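Local coordinates for protein phosphatidylserine synthase (Haemophilus influenzae, PDB 3HSI) that is an enzyme of the phospholipase D superfamily, built on mixed beta-sheets flanked by helices and found here as an assembly of two chains, at residues Ile276-Leu287 and Asn380-Arg388; Asp307-Ile315 and Gly325-Ser333. All coordinates share one frame; numbering follows the deposited sequence.

Contact 1: residues Ile276-Leu287 and Asn380-Arg388; sequences ICTPYFNFPRTL and NNLNPRAWR
Leu382 reaches the strand, the loop and the helix of residues 276-287. Its CD1 meets Ile276 CG2 at 3.7 Å, CD2 touches Leu287 CD1 in the first turn of helix 285-296, and Leu382 CB lies 3.9 Å from Phe283 CE1. Pro284, the N-cap of that helix, sets its CG over one face of the Trp387 indole, 3.9 Å from the centroid of the six-membered ring and 21° off the normal. Between the backbones, the Phe283 CA hydrogen aims almost straight (168°) at Leu382 O, with CA and O 3.4 Å apart. Residues 380-388 form the asparagine-rich loop downstream of His364 and Lys366, which fit the HxKxxxxD signature of the phospholipase D family. Lys366 NZ donates to Asn381 OD1, while Pro279 CG rests 3.5 Å from the same Asn381 OD1; His364 packs against both Pro279 and Asn381. Thr278 OG1 stands trans to its own backbone N (chi1 -179°), which brings it 3.0 Å from Asn381 O. Within the loop, Asn380 OD1 accepts from Leu382 N at 2.6 Å in the carbonyl plane, an Asx turn that fixes the backbone bearing Leu382. Farther out, Glu264 OE2 accepts a hydrogen bond from Trp387 NE1 and Arg216 of the second subunit packs on the indole.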
loop_
_atom_site.group_PDB
_atom_site.type_symbol
_atom_site.label_atom_id
_atom_site.label_comp_id
_atom_site.label_asym_id
_atom_site.label_seq_id
_atom_site.Cartn_x
_atom_site.Cartn_y
_atom_site.Cartn_z
ATOM N N ILE C 276 -24.734 3.783 -10.962
ATOM C CA ILE C 276 -23.566 3.050 -10.498
ATOM C C ILE C 276 -24.035 1.809 -9.770
ATOM O O ILE C 276 -24.993 1.861 -8.984
ATOM C CB ILE C 276 -22.783 3.898 -9.472
ATOM C CG1 ILE C 276 -22.289 5.209 -10.087
ATOM C CG2 ILE C 276 -21.623 3.091 -8.868
ATOM C CD1 ILE C 276 -21.810 6.241 -8.992
ATOM N N CYS C 277 -23.402 0.681 -10.072
ATOM C CA CYS C 277 -23.529 -0.537 -9.268
ATOM C C CYS C 277 -22.194 -0.779 -8.615
ATOM O O CYS C 277 -21.155 -0.696 -9.272
ATOM C CB CYS C 277 -23.873 -1.726 -10.149
ATOM S SG CYS C 277 -25.644 -1.869 -10.437
ATOM N N THR C 278 -22.210 -1.075 -7.326
ATOM C CA THR C 278 -21.000 -1.458 -6.633
ATOM C C THR C 278 -21.446 -2.460 -5.566
ATOM O O THR C 278 -22.555 -2.307 -4.994
ATOM C CB THR C 278 -20.272 -0.184 -6.007
ATOM O OG1 THR C 278 -19.069 -0.585 -5.352
ATOM C CG2 THR C 278 -21.117 0.507 -4.988
ATOM N N PRO C 279 -20.607 -3.486 -5.281
ATOM C CA PRO C 279 -20.943 -4.451 -4.220
ATOM C C PRO C 279 -21.046 -3.818 -2.832
ATOM O O PRO C 279 -22.070 -3.990 -2.150
ATOM C CB PRO C 279 -19.779 -5.432 -4.255
ATOM C CG PRO C 279 -19.088 -5.160 -5.571
ATOM C CD PRO C 279 -19.286 -3.752 -5.871
ATOM N N TYR C 280 -20.012 -3.078 -2.444
ATOM C CA TYR C 280 -19.928 -2.403 -1.128
ATOM C C TYR C 280 -19.942 -0.913 -1.380
ATOM O O TYR C 280 -19.319 -0.455 -2.321
ATOM C CB TYR C 280 -18.607 -2.759 -0.382
ATOM C CG TYR C 280 -18.104 -4.158 -0.705
ATOM C CD1 TYR C 280 -18.735 -5.279 -0.168
ATOM C CD2 TYR C 280 -17.057 -4.362 -1.609
ATOM C CE1 TYR C 280 -18.326 -6.579 -0.488
ATOM C CE2 TYR C 280 -16.630 -5.661 -1.945
ATOM C CZ TYR C 280 -17.272 -6.770 -1.366
ATOM O OH TYR C 280 -16.878 -8.067 -1.671
ATOM N N PHE C 281 -20.606 -0.152 -0.523
ATOM C CA PHE C 281 -20.473 1.282 -0.563
ATOM C C PHE C 281 -19.117 1.728 -0.020
ATOM O O PHE C 281 -18.975 1.991 1.176
ATOM C CB PHE C 281 -21.588 1.957 0.227
ATOM C CG PHE C 281 -21.627 3.416 0.035
ATOM C CD1 PHE C 281 -22.203 3.957 -1.120
ATOM C CD2 PHE C 281 -21.063 4.263 0.976
ATOM C CE1 PHE C 281 -22.257 5.308 -1.314
ATOM C CE2 PHE C 281 -21.095 5.635 0.787
ATOM C CZ PHE C 281 -21.691 6.157 -0.358
ATOM N N ASN C 282 -18.132 1.846 -0.904
ATOM C CA ASN C 282 -16.761 2.226 -0.456
ATOM C C ASN C 282 -15.983 2.897 -1.578
ATOM O O ASN C 282 -14.965 2.368 -1.995
ATOM C CB ASN C 282 -15.987 0.987 0.077
ATOM C CG ASN C 282 -14.633 1.352 0.708
ATOM O OD1 ASN C 282 -14.506 2.376 1.377
ATOM N ND2 ASN C 282 -13.618 0.507 0.494
ATOM N N PHE C 283 -16.466 4.061 -2.047
ATOM C CA PHE C 283 -15.848 4.758 -3.186
ATOM C C PHE C 283 -14.508 5.368 -2.804
ATOM O O PHE C 283 -14.331 5.822 -1.671
ATOM C CB PHE C 283 -16.762 5.848 -3.777
ATOM C CG PHE C 283 -18.005 5.312 -4.406
ATOM C CD1 PHE C 283 -17.934 4.508 -5.530
ATOM C CD2 PHE C 283 -19.251 5.628 -3.893
ATOM C CE1 PHE C 283 -19.114 3.963 -6.111
ATOM C CE2 PHE C 283 -20.414 5.119 -4.469
ATOM C CZ PHE C 283 -20.345 4.269 -5.576
ATOM N N PRO C 284 -13.566 5.370 -3.751
ATOM C CA PRO C 284 -12.388 6.189 -3.613
ATOM C C PRO C 284 -12.838 7.622 -3.379
ATOM O O PRO C 284 -13.886 8.019 -3.892
ATOM C CB PRO C 284 -11.699 6.077 -4.985
ATOM C CG PRO C 284 -12.400 5.014 -5.718
ATOM C CD PRO C 284 -13.731 4.820 -5.111
ATOM N N ARG C 285 -12.074 8.388 -2.585
ATOM C CA ARG C 285 -12.374 9.801 -2.333
ATOM C C ARG C 285 -12.573 10.584 -3.606
ATOM O O ARG C 285 -13.455 11.428 -3.663
ATOM C CB ARG C 285 -11.273 10.499 -1.448
ATOM N N THR C 286 -11.764 10.319 -4.631
ATOM C CA THR C 286 -11.900 11.037 -5.902
ATOM C C THR C 286 -13.301 10.832 -6.504
ATOM O O THR C 286 -13.827 11.739 -7.107
ATOM C CB THR C 286 -10.791 10.659 -6.963
ATOM O OG1 THR C 286 -10.979 11.438 -8.161
ATOM C CG2 THR C 286 -10.842 9.151 -7.358
ATOM N N LEU C 287 -13.894 9.653 -6.334
ATOM C CA LEU C 287 -15.205 9.391 -6.920
ATOM C C LEU C 287 -16.301 9.983 -6.050
ATOM O O LEU C 287 -17.356 10.411 -6.554
ATOM C CB LEU C 287 -15.429 7.886 -7.151
ATOM C CG LEU C 287 -14.682 7.272 -8.347
ATOM C CD1 LEU C 287 -15.307 5.946 -8.729
ATOM C CD2 LEU C 287 -14.623 8.187 -9.580
ATOM N N ASN C 380 -14.158 -3.762 -11.982
ATOM C CA ASN C 380 -13.689 -2.769 -10.985
ATOM C C ASN C 380 -14.759 -2.527 -9.886
ATOM O O ASN C 380 -15.888 -2.144 -10.168
ATOM C CB ASN C 380 -13.263 -1.482 -11.718
ATOM C CG ASN C 380 -12.583 -0.467 -10.812
ATOM O OD1 ASN C 380 -13.030 -0.184 -9.700
ATOM N ND2 ASN C 380 -11.504 0.102 -11.302
ATOM N N ASN C 381 -14.389 -2.786 -8.632
ATOM C CA ASN C 381 -15.291 -2.623 -7.483
ATOM C C ASN C 381 -15.471 -1.166 -7.100
ATOM O O ASN C 381 -16.195 -0.862 -6.144
ATOM C CB ASN C 381 -14.757 -3.379 -6.251
ATOM C CG ASN C 381 -14.867 -4.879 -6.381
ATOM O OD1 ASN C 381 -15.847 -5.394 -6.899
ATOM N ND2 ASN C 381 -13.867 -5.593 -5.893
ATOM N N LEU C 382 -14.837 -0.243 -7.816
ATOM C CA LEU C 382 -15.010 1.172 -7.469
ATOM C C LEU C 382 -14.663 1.447 -6.003
ATOM O O LEU C 382 -15.410 2.128 -5.268
ATOM C CB LEU C 382 -16.437 1.628 -7.791
ATOM C CG LEU C 382 -16.753 1.524 -9.294
ATOM C CD1 LEU C 382 -18.259 1.714 -9.583
ATOM C CD2 LEU C 382 -15.909 2.547 -10.047
ATOM N N ASN C 383 -13.518 0.910 -5.581
ATOM C CA ASN C 383 -13.007 1.117 -4.216
ATOM C C ASN C 383 -11.532 1.546 -4.223
ATOM O O ASN C 383 -10.875 1.417 -5.243
ATOM C CB ASN C 383 -13.246 -0.149 -3.370
ATOM C CG ASN C 383 -12.510 -1.382 -3.888
ATOM O OD1 ASN C 383 -11.810 -1.373 -4.916
ATOM N ND2 ASN C 383 -12.670 -2.464 -3.166
ATOM N N PRO C 384 -10.994 2.050 -3.090
ATOM C CA PRO C 384 -9.571 2.418 -3.101
ATOM C C PRO C 384 -8.559 1.317 -3.504
ATOM O O PRO C 384 -7.534 1.670 -4.083
ATOM C CB PRO C 384 -9.312 2.859 -1.659
ATOM C CG PRO C 384 -10.722 3.373 -1.223
ATOM C CD PRO C 384 -11.622 2.347 -1.791
ATOM N N ARG C 385 -8.820 0.041 -3.189
ATOM C CA ARG C 385 -7.983 -1.108 -3.667
ATOM C C ARG C 385 -7.836 -1.093 -5.182
ATOM O O ARG C 385 -6.734 -1.258 -5.728
ATOM C CB ARG C 385 -8.667 -2.462 -3.381
ATOM C CG ARG C 385 -8.490 -3.043 -2.016
ATOM C CD ARG C 385 -8.707 -4.554 -2.084
ATOM N NE ARG C 385 -7.559 -5.217 -2.712
ATOM C CZ ARG C 385 -6.407 -5.462 -2.098
ATOM N NH1 ARG C 385 -6.236 -5.092 -0.835
ATOM N NH2 ARG C 385 -5.410 -6.060 -2.746
ATOM N N ALA C 386 -8.987 -0.983 -5.852
ATOM C CA ALA C 386 -9.047 -0.891 -7.316
ATOM C C ALA C 386 -8.254 0.322 -7.830
ATOM O O ALA C 386 -7.625 0.261 -8.883
ATOM C CB ALA C 386 -10.487 -0.840 -7.779
ATOM N N TRP C 387 -8.225 1.406 -7.067
ATOM C CA TRP C 387 -7.491 2.600 -7.515
ATOM C C TRP C 387 -5.976 2.560 -7.326
ATOM O O TRP C 387 -5.246 3.461 -7.784
ATOM C CB TRP C 387 -8.058 3.866 -6.853
ATOM C CG TRP C 387 -8.835 4.707 -7.829
ATOM C CD1 TRP C 387 -8.525 5.972 -8.256
ATOM C CD2 TRP C 387 -10.036 4.330 -8.518
ATOM N NE1 TRP C 387 -9.463 6.403 -9.170
ATOM C CE2 TRP C 387 -10.397 5.409 -9.348
ATOM C CE3 TRP C 387 -10.825 3.167 -8.534
ATOM C CZ2 TRP C 387 -11.527 5.368 -10.180
ATOM C CZ3 TRP C 387 -11.939 3.123 -9.364
ATOM C CH2 TRP C 387 -12.284 4.216 -10.163
ATOM N N ARG C 388 -5.470 1.542 -6.649
ATOM C CA ARG C 388 -4.073 1.603 -6.308
ATOM C C ARG C 388 -3.414 0.258 -6.366
ATOM O O ARG C 388 -2.270 0.151 -6.799
ATOM C CB ARG C 388 -3.934 2.209 -4.898
ATOM C CG ARG C 388 -2.552 2.481 -4.463
ATOM C CD ARG C 388 -2.543 2.896 -2.976
ATOM N NE ARG C 388 -2.932 4.292 -2.727
ATOM C CZ ARG C 388 -4.179 4.723 -2.500
ATOM N NH1 ARG C 388 -5.216 3.883 -2.515
ATOM N NH2 ARG C 388 -4.406 6.014 -2.269
HETATM O O HOH W 1 -17.615 1.222 -3.868
HETATM O O HOH W 2 -16.749 -1.556 -3.383
#

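Contact 2: residues Asp307-Ile315 and Gly325-Ser333; sequences DKVANDFYI and GALPYLYES
Pro328, in the first turn of helix 327-341, fits against the loop that leaves strand 300-306, inside a beta-alpha-beta crossover that runs on to the parallel strand 351-356. The proline ring is the tight centre. Its CB lies 3.6 Å from Lys308 O, its CG is 3.6 Å from Tyr314 N, and the side chain of Asn311 crosses it at about a right angle. Asn311 OD1 accepts from Phe313 N on an in-plane lone pair, an Asx turn that holds the amide steady beside the ring and overlaps the type I turn Asn311-Tyr314.

Close packing continues through Lys308. Its CD lies over one face of the Tyr329 ring, 3.8 Å from the centroid, and the bends beyond it at chi3 (-59°) and chi4 (-65°) bring NZ round to Glu332. Lys308 NZ donates to Glu332 OE1 at 2.8 Å on the syn side, with a weak second bond to OE2. Glu429 shares the ammonium group and Tyr434 hydrogen-bonds Glu332 OE2, so each charge has a further partner; this probably stabilises the ionised pair.

The packing is looser at Phe313, which is exposed and whose side chain keeps contacts of about 4 Å: Leu327 CD1 sits squarely over one face of its ring, 4.1 Å from the centroid and 8° off the normal. The Ile315 end is bridged by waters: one joins Ile315 O and Tyr329 OH, and another accepts from Ile315 N and donates to Gly325 O. Tyr314 turns its CE2 toward Tyr329 OH, 3.6 Å away, while Val309 CG2 lies over one face of the Tyr314 ring. Backbone still meets backbone here, with Gly325 CA directing a hydrogen at Phe313 O from 3.2 Å.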
loop_
_atom_site.group_PDB
_atom_site.type_symbol
_atom_site.label_atom_id
_atom_site.label_comp_id
_atom_site.label_asym_id
_atom_site.label_seq_id
_atom_site.Cartn_x
_atom_site.Cartn_y
_atom_site.Cartn_z
ATOM N N ASP C 307 -27.839 -4.647 0.425
ATOM C CA ASP C 307 -28.115 -4.669 1.864
ATOM C C ASP C 307 -26.989 -5.407 2.581
ATOM O O ASP C 307 -26.444 -6.359 2.032
ATOM C CB ASP C 307 -29.427 -5.431 2.110
ATOM C CG ASP C 307 -30.057 -5.122 3.468
ATOM O OD1 ASP C 307 -31.164 -4.523 3.484
ATOM O OD2 ASP C 307 -29.489 -5.504 4.512
ATOM N N LYS C 308 -26.662 -4.959 3.799
ATOM C CA LYS C 308 -25.835 -5.687 4.782
ATOM C C LYS C 308 -25.875 -7.207 4.628
ATOM O O LYS C 308 -24.854 -7.877 4.604
ATOM C CB LYS C 308 -26.413 -5.444 6.188
ATOM C CG LYS C 308 -25.956 -4.240 6.887
ATOM C CD LYS C 308 -26.066 -4.414 8.424
ATOM C CE LYS C 308 -27.460 -4.703 9.000
ATOM N NZ LYS C 308 -28.489 -3.614 8.863
ATOM N N VAL C 309 -27.086 -7.735 4.567
ATOM C CA VAL C 309 -27.320 -9.159 4.553
ATOM C C VAL C 309 -26.949 -9.786 3.204
ATOM O O VAL C 309 -26.761 -10.994 3.127
ATOM C CB VAL C 309 -28.790 -9.432 4.894
ATOM C CG1 VAL C 309 -29.150 -10.899 4.678
ATOM C CG2 VAL C 309 -29.075 -8.998 6.351
ATOM N N ALA C 310 -26.824 -8.975 2.152
ATOM C CA ALA C 310 -26.369 -9.474 0.837
ATOM C C ALA C 310 -24.831 -9.399 0.611
ATOM O O ALA C 310 -24.327 -9.657 -0.474
ATOM C CB ALA C 310 -27.111 -8.749 -0.256
ATOM N N ASN C 311 -24.097 -9.007 1.641
ATOM C CA ASN C 311 -22.633 -9.012 1.641
ATOM C C ASN C 311 -22.173 -10.402 2.066
ATOM O O ASN C 311 -22.746 -10.981 2.978
ATOM C CB ASN C 311 -22.164 -7.971 2.650
ATOM C CG ASN C 311 -20.657 -7.780 2.646
ATOM O OD1 ASN C 311 -19.889 -8.632 3.132
ATOM N ND2 ASN C 311 -20.225 -6.657 2.119
ATOM N N ASP C 312 -21.143 -10.965 1.444
ATOM C CA ASP C 312 -20.730 -12.329 1.852
ATOM C C ASP C 312 -19.941 -12.468 3.192
ATOM O O ASP C 312 -19.639 -13.595 3.633
ATOM C CB ASP C 312 -20.037 -13.079 0.719
ATOM C CG ASP C 312 -18.807 -12.366 0.216
ATOM O OD1 ASP C 312 -18.926 -11.191 -0.216
ATOM O OD2 ASP C 312 -17.717 -12.988 0.242
ATOM N N PHE C 313 -19.597 -11.343 3.822
ATOM C CA PHE C 313 -18.993 -11.371 5.166
ATOM C C PHE C 313 -20.032 -11.288 6.256
ATOM O O PHE C 313 -19.698 -11.415 7.432
ATOM C CB PHE C 313 -18.004 -10.227 5.352
ATOM C CG PHE C 313 -16.776 -10.361 4.519
ATOM C CD1 PHE C 313 -15.734 -11.181 4.928
ATOM C CD2 PHE C 313 -16.651 -9.662 3.325
ATOM C CE1 PHE C 313 -14.583 -11.304 4.167
ATOM C CE2 PHE C 313 -15.497 -9.784 2.548
ATOM C CZ PHE C 313 -14.466 -10.611 2.975
ATOM N N TYR C 314 -21.284 -11.038 5.867
ATOM C CA TYR C 314 -22.383 -10.981 6.821
ATOM C C TYR C 314 -22.492 -12.309 7.577
ATOM O O TYR C 314 -22.396 -13.364 6.972
ATOM C CB TYR C 314 -23.715 -10.599 6.137
ATOM C CG TYR C 314 -24.865 -10.484 7.119
ATOM C CD1 TYR C 314 -25.812 -11.510 7.243
ATOM C CD2 TYR C 314 -24.983 -9.383 7.966
ATOM C CE1 TYR C 314 -26.875 -11.423 8.168
ATOM C CE2 TYR C 314 -26.056 -9.288 8.894
ATOM C CZ TYR C 314 -26.987 -10.322 8.975
ATOM O OH TYR C 314 -28.041 -10.253 9.883
ATOM N N ILE C 315 -22.636 -12.256 8.898
ATOM C CA ILE C 315 -22.913 -13.448 9.689
ATOM C C ILE C 315 -24.229 -13.239 10.425
ATOM O O ILE C 315 -24.330 -12.326 11.233
ATOM C CB ILE C 315 -21.838 -13.758 10.775
ATOM C CG1 ILE C 315 -20.427 -13.761 10.207
ATOM C CG2 ILE C 315 -22.122 -15.111 11.434
ATOM C CD1 ILE C 315 -19.384 -13.540 11.278
ATOM N N GLY C 325 -17.155 -10.095 10.094
ATOM C CA GLY C 325 -18.601 -9.944 10.041
ATOM C C GLY C 325 -19.012 -8.541 10.417
ATOM O O GLY C 325 -20.188 -8.221 10.387
ATOM N N ALA C 326 -18.043 -7.701 10.779
ATOM C CA ALA C 326 -18.333 -6.303 11.029
ATOM C C ALA C 326 -18.263 -5.491 9.721
ATOM O O ALA C 326 -18.799 -4.389 9.648
ATOM C CB ALA C 326 -17.385 -5.738 12.076
ATOM N N LEU C 327 -17.618 -6.037 8.692
ATOM C CA LEU C 327 -17.428 -5.288 7.459
ATOM C C LEU C 327 -18.713 -4.782 6.825
ATOM O O LEU C 327 -18.785 -3.591 6.507
ATOM C CB LEU C 327 -16.571 -6.032 6.414
ATOM C CG LEU C 327 -15.091 -6.299 6.726
ATOM C CD1 LEU C 327 -14.417 -7.025 5.570
ATOM C CD2 LEU C 327 -14.324 -5.029 7.059
ATOM N N PRO C 328 -19.731 -5.653 6.633
ATOM C CA PRO C 328 -21.001 -5.110 6.041
ATOM C C PRO C 328 -21.635 -3.932 6.837
ATOM O O PRO C 328 -22.336 -3.073 6.273
ATOM C CB PRO C 328 -21.955 -6.319 6.015
ATOM C CG PRO C 328 -21.162 -7.520 6.467
ATOM C CD PRO C 328 -19.839 -7.073 7.033
ATOM N N TYR C 329 -21.369 -3.887 8.134
ATOM C CA TYR C 329 -21.878 -2.826 8.996
ATOM C C TYR C 329 -21.093 -1.550 8.865
ATOM O O TYR C 329 -21.666 -0.443 8.953
ATOM C CB TYR C 329 -21.830 -3.268 10.448
ATOM C CG TYR C 329 -22.799 -4.373 10.804
ATOM C CD1 TYR C 329 -24.044 -4.075 11.336
ATOM C CD2 TYR C 329 -22.464 -5.720 10.620
ATOM C CE1 TYR C 329 -24.946 -5.087 11.712
ATOM C CE2 TYR C 329 -23.363 -6.740 10.970
ATOM C CZ TYR C 329 -24.591 -6.400 11.527
ATOM O OH TYR C 329 -25.488 -7.375 11.861
ATOM N N LEU C 330 -19.772 -1.701 8.733
ATOM C CA LEU C 330 -18.928 -0.582 8.369
ATOM C C LEU C 330 -19.415 0.100 7.064
ATOM O O LEU C 330 -19.570 1.328 7.022
ATOM C CB LEU C 330 -17.458 -1.010 8.266
ATOM C CG LEU C 330 -16.450 0.095 7.883
ATOM C CD1 LEU C 330 -16.483 1.303 8.843
ATOM C CD2 LEU C 330 -15.030 -0.456 7.793
ATOM N N TYR C 331 -19.686 -0.700 6.027
ATOM C CA TYR C 331 -20.167 -0.152 4.745
ATOM C C TYR C 331 -21.522 0.477 4.871
ATOM O O TYR C 331 -21.742 1.523 4.302
ATOM C CB TYR C 331 -20.182 -1.191 3.606
ATOM C CG TYR C 331 -18.800 -1.740 3.343
ATOM C CD1 TYR C 331 -17.709 -0.894 3.304
ATOM C CD2 TYR C 331 -18.582 -3.111 3.177
ATOM C CE1 TYR C 331 -16.428 -1.384 3.088
ATOM C CE2 TYR C 331 -17.293 -3.612 2.967
ATOM C CZ TYR C 331 -16.229 -2.735 2.914
ATOM O OH TYR C 331 -14.945 -3.188 2.702
ATOM N N GLU C 332 -22.424 -0.161 5.606
ATOM C CA GLU C 332 -23.756 0.393 5.762
ATOM C C GLU C 332 -23.658 1.738 6.471
ATOM O O GLU C 332 -24.295 2.703 6.059
ATOM C CB GLU C 332 -24.654 -0.541 6.549
ATOM C CG GLU C 332 -26.146 -0.236 6.390
ATOM C CD GLU C 332 -27.040 -1.055 7.349
ATOM O OE1 GLU C 332 -27.996 -1.692 6.857
ATOM O OE2 GLU C 332 -26.792 -1.077 8.584
ATOM N N SER C 333 -22.863 1.829 7.530
ATOM C CA SER C 333 -22.869 3.091 8.251
ATOM C C SER C 333 -22.224 4.223 7.440
ATOM O O SER C 333 -22.614 5.379 7.579
ATOM C CB SER C 333 -22.308 2.964 9.678
ATOM O OG SER C 333 -21.100 2.288 9.675
HETATM O O HOH W 3 -27.640 -2.297 4.529
HETATM O O HOH W 4 -24.189 -9.986 12.263
HETATM O O HOH W 5 -22.071 -10.014 10.389
#

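How the contacts relate
Contacts 1 and 2 both grow from loops that follow neighbouring parallel strands of one sheet, 273-277 and 300-306. Contact 1 is the core one, centred about 11 Å from the middle of the chain, and it joins parts of the chain distant in sequence; contact 2, at about 19 Å, joins a loop to the helix soon after it and is only partly buried. Both use bridging waters, those of contact 1 in a buried setting. Leucine, proline and indole packing with asparagine-built turns marks the first, whereas a salt bridge sets the second apart. They meet where Tyr280 packs on Asn311 and Tyr331, Tyr280 CB lying 3.6 Å from Tyr331 CD2.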